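Local coordinates for protein beta-lactamase (Klebsiella pneumoniae, PDB 6KBY) that probably hydrolyses the beta-lactam ring of antibiotics as a class C serine beta-lactamase, with AMP held here in its active-site pocket, at residues Leu72-Ala77 with Ile159-Leu164; Phe126-Ile131 with Met138-Ala143; Leu282-Ser287 with Ala333-Lys338. One frame throughout, in Å; residues are numbered along the deposited sequence.

Interaction 1 of 3, residues Leu72-Ala77 with Ile159-Leu164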
loop_
_atom_site.group_PDB
_atom_site.type_symbol
_atom_site.label_atom_id
_atom_site.label_comp_id
_atom_site.label_asym_id
_atom_site.label_seq_id
_atom_site.Cartn_x
_atom_site.Cartn_y
_atom_site.Cartn_z
ATOM N N LEU A 72 2.803 -0.737 -0.796
ATOM C CA LEU A 72 1.898 -0.522 0.325
ATOM C C LEU A 72 2.122 0.865 0.889
ATOM O O LEU A 72 1.191 1.470 1.429
ATOM C CB LEU A 72 2.075 -1.575 1.415
ATOM C CG LEU A 72 1.769 -3.015 1.015
ATOM C CD1 LEU A 72 1.701 -3.906 2.241
ATOM C CD2 LEU A 72 0.480 -3.061 0.231
ATOM N N SER A 73 3.339 1.398 0.706
ATOM C CA SER A 73 3.668 2.735 1.176
ATOM C C SER A 73 2.758 3.796 0.572
ATOM O O SER A 73 2.521 4.827 1.205
ATOM C CB SER A 73 5.120 3.055 0.827
ATOM O OG SER A 73 6.009 2.070 1.330
ATOM N N LYS A 74 2.259 3.572 -0.646
ATOM C CA LYS A 74 1.400 4.571 -1.273
ATOM C C LYS A 74 0.140 4.809 -0.456
ATOM O O LYS A 74 -0.406 5.922 -0.462
ATOM C CB LYS A 74 1.023 4.139 -2.690
ATOM C CG LYS A 74 2.209 3.968 -3.628
ATOM C CD LYS A 74 1.759 3.846 -5.078
ATOM C CE LYS A 74 2.917 4.029 -6.048
ATOM N NZ LYS A 74 4.011 3.057 -5.778
ATOM N N THR A 75 -0.353 3.777 0.240
ATOM C CA THR A 75 -1.560 3.964 1.036
ATOM C C THR A 75 -1.301 4.857 2.241
ATOM O O THR A 75 -2.232 5.494 2.739
ATOM C CB THR A 75 -2.173 2.626 1.484
ATOM O OG1 THR A 75 -1.327 1.979 2.450
ATOM C CG2 THR A 75 -2.428 1.698 0.309
ATOM N N PHE A 76 -0.057 4.904 2.729
ATOM C CA PHE A 76 0.279 5.827 3.809
ATOM C C PHE A 76 0.321 7.266 3.312
ATOM O O PHE A 76 -0.114 8.180 4.017
ATOM C CB PHE A 76 1.595 5.412 4.473
ATOM C CG PHE A 76 1.500 4.091 5.182
ATOM C CD1 PHE A 76 1.688 2.906 4.489
ATOM C CD2 PHE A 76 1.145 4.022 6.519
ATOM C CE1 PHE A 76 1.561 1.681 5.124
ATOM C CE2 PHE A 76 1.017 2.796 7.161
ATOM C CZ PHE A 76 1.227 1.628 6.461
ATOM N N ALA A 77 0.835 7.485 2.100
ATOM C CA ALA A 77 0.768 8.814 1.503
ATOM C C ALA A 77 -0.681 9.263 1.355
ATOM O O ALA A 77 -1.015 10.421 1.637
ATOM C CB ALA A 77 1.486 8.824 0.150
ATOM N N ILE A 159 5.568 8.759 -9.349
ATOM C CA ILE A 159 5.775 10.205 -9.313
ATOM C C ILE A 159 4.543 10.904 -8.762
ATOM O O ILE A 159 4.638 11.763 -7.880
ATOM C CB ILE A 159 6.133 10.752 -10.707
ATOM C CG1 ILE A 159 7.241 9.939 -11.380
ATOM C CG2 ILE A 159 6.523 12.223 -10.596
ATOM C CD1 ILE A 159 7.568 10.420 -12.797
ATOM N N GLY A 160 3.369 10.567 -9.297
ATOM C CA GLY A 160 2.145 11.170 -8.791
ATOM C C GLY A 160 1.945 10.920 -7.307
ATOM O O GLY A 160 1.560 11.825 -6.562
ATOM N N THR A 161 2.240 9.697 -6.851
ATOM C CA THR A 161 2.146 9.404 -5.424
ATOM C C THR A 161 3.113 10.265 -4.632
ATOM O O THR A 161 2.788 10.736 -3.533
ATOM C CB THR A 161 2.436 7.927 -5.156
ATOM O OG1 THR A 161 1.644 7.106 -6.018
ATOM C CG2 THR A 161 2.126 7.588 -3.712
ATOM N N GLY A 162 4.311 10.475 -5.177
ATOM C CA GLY A 162 5.255 11.373 -4.540
ATOM C C GLY A 162 4.683 12.760 -4.338
ATOM O O GLY A 162 4.804 13.343 -3.258
ATOM N N LEU A 163 4.043 13.308 -5.378
ATOM C CA LEU A 163 3.430 14.627 -5.255
ATOM C C LEU A 163 2.312 14.628 -4.228
ATOM O O LEU A 163 2.170 15.590 -3.468
ATOM C CB LEU A 163 2.901 15.103 -6.606
ATOM C CG LEU A 163 3.983 15.413 -7.637
ATOM C CD1 LEU A 163 3.370 15.853 -8.960
ATOM C CD2 LEU A 163 4.960 16.466 -7.116
ATOM N N LEU A 164 1.494 13.573 -4.203
ATOM C CA LEU A 164 0.417 13.492 -3.222
ATOM C C LEU A 164 0.955 13.630 -1.804
ATOM O O LEU A 164 0.452 14.432 -1.005
ATOM C CB LEU A 164 -0.335 12.169 -3.379
ATOM C CG LEU A 164 -1.474 11.926 -2.390
ATOM C CD1 LEU A 164 -2.663 12.823 -2.723
ATOM C CD2 LEU A 164 -1.863 10.448 -2.382
#
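K74 and T161 meet aliphatic chain against hydroxyl and methyl, with no flat group between them; the one ring of the two segments, F76, lies apart from the interface, stacked with Y240 and with S73 O in plane at its edge. The buried helical segments 72-77 and 159-164 approach to 9.5 Å between axes, at 32° to one another. K74 crosses T161 at about a right angle. The base of its chain lies on the methyl, K74 CG sitting 3.6 Å from T161 CG2, while the far end passes the hydroxyl, K74 CE being 3.3 Å from T161 OG1. The T161 torsion (chi1 -50°) turns both branches to K74: OG1, beside the backbone N, also bonds to S157 O of the preceding turn, and CG2 lies against the lysine methylenes. There CG2 also touches A77 CB at 4.1 Å. One turn further on, L164 CD2 rests 4.1 Å from A77 C. The lysine chain is nearly extended until a bend at chi4 (57°) swings NZ away, 4.7 Å from T161 OG1. NZ is instead hydrogen-bonded to S71 OG, N158 OD1 and A227 O, with a weak further bond to Y156 OH. S71 and K74 fit the SxxK pattern of the serine beta-lactamases. T161 therefore supports the lysine's methylenes rather than its nitrogen, which leaves the amine to the polar cluster around S71, the residue to which AMP can be covalently bound.

Interaction 2 of 3, residues Phe126-Ile131 with Met138-Ala143. With AMP (adenosine monophosphate), chain B.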
loop_
_atom_site.group_PDB
_atom_site.type_symbol
_atom_site.label_atom_id
_atom_site.label_comp_id
_atom_site.label_asym_id
_atom_site.label_seq_id
_atom_site.Cartn_x
_atom_site.Cartn_y
_atom_site.Cartn_z
ATOM N N PHE A 126 7.716 5.542 -13.383
ATOM C CA PHE A 126 8.973 5.689 -12.663
ATOM C C PHE A 126 9.547 7.093 -12.789
ATOM O O PHE A 126 9.578 7.668 -13.882
ATOM C CB PHE A 126 10.016 4.699 -13.191
ATOM C CG PHE A 126 9.671 3.262 -12.931
ATOM C CD1 PHE A 126 9.522 2.797 -11.633
ATOM C CD2 PHE A 126 9.492 2.374 -13.977
ATOM C CE1 PHE A 126 9.200 1.473 -11.387
ATOM C CE2 PHE A 126 9.181 1.051 -13.740
ATOM C CZ PHE A 126 9.029 0.598 -12.446
ATOM N N MET A 127 10.038 7.618 -11.674
ATOM C CA MET A 127 10.822 8.844 -11.692
ATOM C C MET A 127 12.017 8.669 -12.624
ATOM O O MET A 127 12.716 7.650 -12.540
ATOM C CB MET A 127 11.340 9.116 -10.281
ATOM C CG MET A 127 12.051 10.443 -10.127
ATOM S SD MET A 127 10.891 11.822 -10.115
ATOM C CE MET A 127 10.104 11.559 -8.528
ATOM N N PRO A 128 12.282 9.617 -13.520
ATOM C CA PRO A 128 13.515 9.544 -14.315
ATOM C C PRO A 128 14.728 9.371 -13.409
ATOM O O PRO A 128 14.868 10.048 -12.392
ATOM C CB PRO A 128 13.537 10.891 -15.046
ATOM C CG PRO A 128 12.085 11.252 -15.176
ATOM C CD PRO A 128 11.425 10.748 -13.913
ATOM N N GLU A 129 15.609 8.438 -13.785
ATOM C CA GLU A 129 16.704 8.051 -12.898
ATOM C C GLU A 129 17.674 9.196 -12.638
ATOM O O GLU A 129 18.340 9.216 -11.597
ATOM C CB GLU A 129 17.456 6.846 -13.468
ATOM C CG GLU A 129 16.714 5.526 -13.347
ATOM C CD GLU A 129 17.538 4.349 -13.837
ATOM O OE1 GLU A 129 18.763 4.512 -14.022
ATOM O OE2 GLU A 129 16.958 3.260 -14.037
ATOM N N ASP A 130 17.773 10.150 -13.560
ATOM C CA ASP A 130 18.729 11.239 -13.413
ATOM C C ASP A 130 18.260 12.330 -12.461
ATOM O O ASP A 130 19.038 13.248 -12.171
ATOM C CB ASP A 130 19.049 11.848 -14.781
ATOM C CG ASP A 130 17.822 12.404 -15.463
ATOM O OD1 ASP A 130 16.930 11.603 -15.818
ATOM O OD2 ASP A 130 17.741 13.637 -15.644
ATOM N N ILE A 131 17.025 12.267 -11.970
ATOM C CA ILE A 131 16.521 13.279 -11.049
ATOM C C ILE A 131 16.996 12.930 -9.642
ATOM O O ILE A 131 16.559 11.936 -9.056
ATOM C CB ILE A 131 14.995 13.391 -11.113
ATOM C CG1 ILE A 131 14.575 13.869 -12.505
ATOM C CG2 ILE A 131 14.491 14.342 -10.042
ATOM C CD1 ILE A 131 13.083 13.954 -12.688
ATOM N N MET A 138 11.843 19.795 -9.938
ATOM C CA MET A 138 10.962 20.886 -10.338
ATOM C C MET A 138 11.147 21.245 -11.807
ATOM O O MET A 138 10.179 21.599 -12.486
ATOM C CB MET A 138 11.173 22.104 -9.438
ATOM C CG MET A 138 10.706 21.899 -8.006
ATOM S SD MET A 138 8.929 21.585 -7.883
ATOM C CE MET A 138 8.783 21.227 -6.132
ATOM N N ALA A 139 12.377 21.159 -12.319
ATOM C CA ALA A 139 12.597 21.420 -13.739
ATOM C C ALA A 139 11.863 20.401 -14.602
ATOM O O ALA A 139 11.251 20.757 -15.617
ATOM C CB ALA A 139 14.095 21.420 -14.050
ATOM N N TYR A 140 11.898 19.129 -14.203
ATOM C CA TYR A 140 11.171 18.100 -14.935
ATOM C C TYR A 140 9.671 18.358 -14.888
ATOM O O TYR A 140 8.988 18.315 -15.918
ATOM C CB TYR A 140 11.500 16.721 -14.356
ATOM C CG TYR A 140 10.682 15.607 -14.963
ATOM C CD1 TYR A 140 10.973 15.124 -16.228
ATOM C CD2 TYR A 140 9.609 15.044 -14.277
ATOM C CE1 TYR A 140 10.224 14.115 -16.797
ATOM C CE2 TYR A 140 8.854 14.031 -14.840
ATOM C CZ TYR A 140 9.167 13.572 -16.102
ATOM O OH TYR A 140 8.422 12.566 -16.678
ATOM N N LEU A 141 9.142 18.636 -13.695
ATOM C CA LEU A 141 7.704 18.828 -13.547
ATOM C C LEU A 141 7.216 20.062 -14.294
ATOM O O LEU A 141 6.104 20.053 -14.833
ATOM C CB LEU A 141 7.337 18.896 -12.068
ATOM C CG LEU A 141 7.587 17.622 -11.262
ATOM C CD1 LEU A 141 7.296 17.878 -9.796
ATOM C CD2 LEU A 141 6.752 16.463 -11.788
ATOM N N LYS A 142 8.033 21.122 -14.358
ATOM C CA LYS A 142 7.652 22.309 -15.121
ATOM C C LYS A 142 7.619 22.042 -16.619
ATOM O O LYS A 142 6.860 22.696 -17.345
ATOM C CB LYS A 142 8.614 23.465 -14.838
ATOM C CG LYS A 142 8.469 24.106 -13.474
ATOM C CD LYS A 142 9.483 25.227 -13.298
ATOM C CE LYS A 142 9.654 25.604 -11.839
ATOM N NZ LYS A 142 10.768 26.578 -11.658
ATOM N N ALA A 143 8.438 21.114 -17.106
ATOM C CA ALA A 143 8.517 20.820 -18.531
ATOM C C ALA A 143 7.574 19.705 -18.964
ATOM O O ALA A 143 7.385 19.501 -20.170
ATOM C CB ALA A 143 9.955 20.451 -18.910
HETATM P P AMP B . 4.825 -0.771 -6.031
HETATM O O1P AMP B . 5.408 -1.804 -5.117
HETATM O O2P AMP B . 3.773 -1.196 -7.020
HETATM O "O5'" AMP B . 5.988 0.014 -6.776
HETATM C "C5'" AMP B . 7.103 0.506 -6.046
HETATM C "C4'" AMP B . 8.356 -0.274 -6.347
HETATM O "O4'" AMP B . 8.789 -0.009 -7.709
HETATM C "C3'" AMP B . 9.564 0.083 -5.492
HETATM O "O3'" AMP B . 9.565 -0.567 -4.234
HETATM C "C2'" AMP B . 10.737 -0.290 -6.386
HETATM O "O2'" AMP B . 10.950 -1.695 -6.378
HETATM C "C1'" AMP B . 10.196 0.109 -7.757
HETATM N N9 AMP B . 10.525 1.508 -8.087
HETATM C C8 AMP B . 9.641 2.527 -8.181
HETATM N N7 AMP B . 10.266 3.690 -8.504
HETATM C C5 AMP B . 11.581 3.414 -8.616
HETATM C C6 AMP B . 12.802 4.187 -8.935
HETATM N N6 AMP B . 12.735 5.513 -9.196
HETATM N N1 AMP B . 13.983 3.524 -8.947
HETATM C C2 AMP B . 14.059 2.204 -8.684
HETATM N N3 AMP B . 12.988 1.441 -8.389
HETATM C C4 AMP B . 11.746 1.979 -8.342
#
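Apolar packing with a CH-pi contact at its heart joins P128 and I131, in the loop between helices 113-117 and 134-143, to Y140 on the second of those helices. P128 CG lies over one face of the Y140 ring, 4.0 Å from the centroid and 20° off the normal; it is shifted toward the rim, so that its nearest ring atom, Y140 CE1, is 3.8 Å away. The proline and the tyrosine reach for each other from opposite directions. I131 instead crosses Y140 at about a right angle and presses on the root of the ring: I131 CD1 is 3.6 Å from Y140 CB and approaches the ring obliquely. With CG anti to the backbone N (chi1 174°), the tyrosine leaves its helix toward the loop and can meet both residues at once. The loop keeps them on the same partner by folding into a type I turn from P128 to I131, closed by I131 N bonding to P128 O at 3.1 Å. M127 and I131 also pack on L137 of the same helix as Y140, and P128 on I159 of helix 158-171. The start of the loop reaches the ligand. F126 turns a ring edge to the adenine, the two planes nearly perpendicular, with F126 CD1 3.3 Å from AMP N7 and F126 CE1 3.4 Å from AMP C8. M127 CB comes within 4.0 Å of AMP N6. The loop thus has two sides, one lining the AMP pocket and the other seated on a partly exposed tyrosine, an arrangement consistent with a wall of the active-site cleft beside the helical region of a class C beta-lactamase.

Interaction 3 of 3, residues Leu282-Ser287 with Ala333-Lys338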
loop_
_atom_site.group_PDB
_atom_site.type_symbol
_atom_site.label_atom_id
_atom_site.label_comp_id
_atom_site.label_asym_id
_atom_site.label_seq_id
_atom_site.Cartn_x
_atom_site.Cartn_y
_atom_site.Cartn_z
ATOM N N LEU A 282 -12.834 -3.781 -5.240
ATOM C CA LEU A 282 -13.782 -4.436 -6.120
ATOM C C LEU A 282 -15.003 -4.821 -5.302
ATOM O O LEU A 282 -14.883 -5.085 -4.101
ATOM C CB LEU A 282 -13.189 -5.712 -6.731
ATOM C CG LEU A 282 -12.016 -5.530 -7.692
ATOM C CD1 LEU A 282 -10.689 -5.477 -6.938
ATOM C CD2 LEU A 282 -11.999 -6.649 -8.714
ATOM N N PRO A 283 -16.182 -4.871 -5.919
ATOM C CA PRO A 283 -17.369 -5.330 -5.183
ATOM C C PRO A 283 -17.182 -6.736 -4.622
ATOM O O PRO A 283 -16.555 -7.596 -5.241
ATOM C CB PRO A 283 -18.478 -5.288 -6.239
ATOM C CG PRO A 283 -18.036 -4.229 -7.189
ATOM C CD PRO A 283 -16.532 -4.333 -7.247
ATOM N N TYR A 284 -17.744 -6.965 -3.437
ATOM C CA TYR A 284 -17.667 -8.246 -2.750
ATOM C C TYR A 284 -19.086 -8.817 -2.654
ATOM O O TYR A 284 -20.015 -8.063 -2.387
ATOM C CB TYR A 284 -17.087 -8.030 -1.355
ATOM C CG TYR A 284 -17.118 -9.262 -0.495
ATOM C CD1 TYR A 284 -18.238 -9.569 0.265
ATOM C CD2 TYR A 284 -16.034 -10.124 -0.441
ATOM C CE1 TYR A 284 -18.280 -10.696 1.046
ATOM C CE2 TYR A 284 -16.067 -11.262 0.345
ATOM C CZ TYR A 284 -17.194 -11.536 1.085
ATOM O OH TYR A 284 -17.255 -12.663 1.873
ATOM N N PRO A 285 -19.274 -10.136 -2.847
ATOM C CA PRO A 285 -18.271 -11.165 -3.143
ATOM C C PRO A 285 -17.586 -10.919 -4.483
ATOM O O PRO A 285 -18.200 -10.462 -5.431
ATOM C CB PRO A 285 -19.093 -12.458 -3.203
ATOM C CG PRO A 285 -20.486 -12.011 -3.472
ATOM C CD PRO A 285 -20.626 -10.710 -2.745
ATOM N N VAL A 286 -16.292 -11.190 -4.548
ATOM C CA VAL A 286 -15.515 -10.913 -5.748
ATOM C C VAL A 286 -15.054 -12.237 -6.333
ATOM O O VAL A 286 -14.780 -13.189 -5.593
ATOM C CB VAL A 286 -14.340 -9.952 -5.469
ATOM C CG1 VAL A 286 -13.424 -10.536 -4.413
ATOM C CG2 VAL A 286 -13.577 -9.621 -6.754
ATOM N N SER A 287 -15.018 -12.314 -7.657
ATOM C CA SER A 287 -14.511 -13.521 -8.289
ATOM C C SER A 287 -12.997 -13.441 -8.385
ATOM O O SER A 287 -12.420 -12.360 -8.554
ATOM C CB SER A 287 -15.094 -13.701 -9.690
ATOM O OG SER A 287 -14.429 -12.885 -10.645
ATOM N N ALA A 333 -5.188 -7.382 1.799
ATOM C CA ALA A 333 -6.585 -7.345 1.384
ATOM C C ALA A 333 -7.475 -7.390 2.615
ATOM O O ALA A 333 -7.150 -8.058 3.601
ATOM C CB ALA A 333 -6.937 -8.520 0.463
ATOM N N PHE A 334 -8.607 -6.690 2.555
ATOM C CA PHE A 334 -9.564 -6.754 3.648
ATOM C C PHE A 334 -10.970 -6.491 3.130
ATOM O O PHE A 334 -11.160 -5.793 2.128
ATOM C CB PHE A 334 -9.180 -5.848 4.831
ATOM C CG PHE A 334 -9.069 -4.374 4.501
ATOM C CD1 PHE A 334 -7.916 -3.847 3.933
ATOM C CD2 PHE A 334 -10.106 -3.505 4.801
ATOM C CE1 PHE A 334 -7.814 -2.491 3.662
ATOM C CE2 PHE A 334 -10.011 -2.150 4.533
ATOM C CZ PHE A 334 -8.864 -1.645 3.960
ATOM N N VAL A 335 -11.940 -7.067 3.823
ATOM C CA VAL A 335 -13.353 -6.933 3.496
ATOM C C VAL A 335 -14.056 -6.378 4.724
ATOM O O VAL A 335 -14.336 -7.113 5.674
ATOM C CB VAL A 335 -13.959 -8.285 3.078
ATOM C CG1 VAL A 335 -15.437 -8.128 2.765
ATOM C CG2 VAL A 335 -13.212 -8.883 1.892
ATOM N N PRO A 336 -14.348 -5.074 4.750
ATOM C CA PRO A 336 -14.884 -4.490 5.996
ATOM C C PRO A 336 -16.179 -5.131 6.472
ATOM O O PRO A 336 -16.367 -5.310 7.682
ATOM C CB PRO A 336 -15.030 -3.001 5.652
ATOM C CG PRO A 336 -13.992 -2.774 4.569
ATOM C CD PRO A 336 -14.013 -4.044 3.749
ATOM N N ALA A 337 -17.057 -5.538 5.551
ATOM C CA ALA A 337 -18.327 -6.142 5.950
ATOM C C ALA A 337 -18.124 -7.417 6.750
ATOM O O ALA A 337 -18.983 -7.784 7.563
ATOM C CB ALA A 337 -19.155 -6.470 4.714
ATOM N N LYS A 338 -17.020 -8.116 6.520
ATOM C CA LYS A 338 -16.730 -9.359 7.207
ATOM C C LYS A 338 -15.690 -9.189 8.304
ATOM O O LYS A 338 -15.346 -10.171 8.967
ATOM C CB LYS A 338 -16.279 -10.418 6.197
ATOM C CG LYS A 338 -17.302 -10.699 5.098
ATOM C CD LYS A 338 -18.671 -11.060 5.661
ATOM C CE LYS A 338 -19.648 -11.382 4.544
ATOM N NZ LYS A 338 -21.036 -11.570 5.057
#
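Y284 (chi1 173°) extends its ring away from its own backbone N and across to V335, whose CG1 lies over the centre of one face of the ring. V335 CG1 is 3.8 Å from the Y284 centroid and 9° off the normal, a well-centred CH-pi contact. The second branch reaches the margin of the same ring, V335 CG2 lying 3.9 Å from Y284 CD2. K338 meets the hydroxyl end: a bend at chi2 (-54°) folds its chain back, so that K338 CG and K338 CE each come within 3.8 Å of Y284 OH, and CE approaches the ring obliquely. These are contacts of methylene carbons; K338 NZ makes a long, weak ion pair with E367. In the central antiparallel sheet strands 280-283 and 328-335 are not neighbours but flank strand 317-325. The contact therefore reaches over one end of that intervening strand, where Y284 pairs its backbone with N316 and V335 packs on W318. Past V335 the chain makes a 3-10 turn, K338 N bonding to V335 O at 3.0 Å, before strand 340-346 begins. Past Y284 a cis peptide precedes P285, and S287 is then the N-cap of helix 288-294, its OG bonded to N290 N.

Interaction 2 is nested within the loop of chain that interaction 1 closes, whereas interaction 3 follows later in the sequence. Interactions 1 and 2 have centres 16 Å apart and touch directly: I159 packs on F126, M127 and P128, and L163 on L141. Helix 158-171 thus joins the SxxK helix 72-86 to the loop that borders the adenine; K74 of interaction 1 and the loop residues F126 and M127 of interaction 2 belong to the AMP pocket. Interaction 3 lies where strands 280-283 and 328-335 end on either side of 317-325, its centre 23 Å from that of interaction 1 and 38 Å from that of interaction 2, on the opposite side of the chain's centre from interaction 2 and away from the pocket.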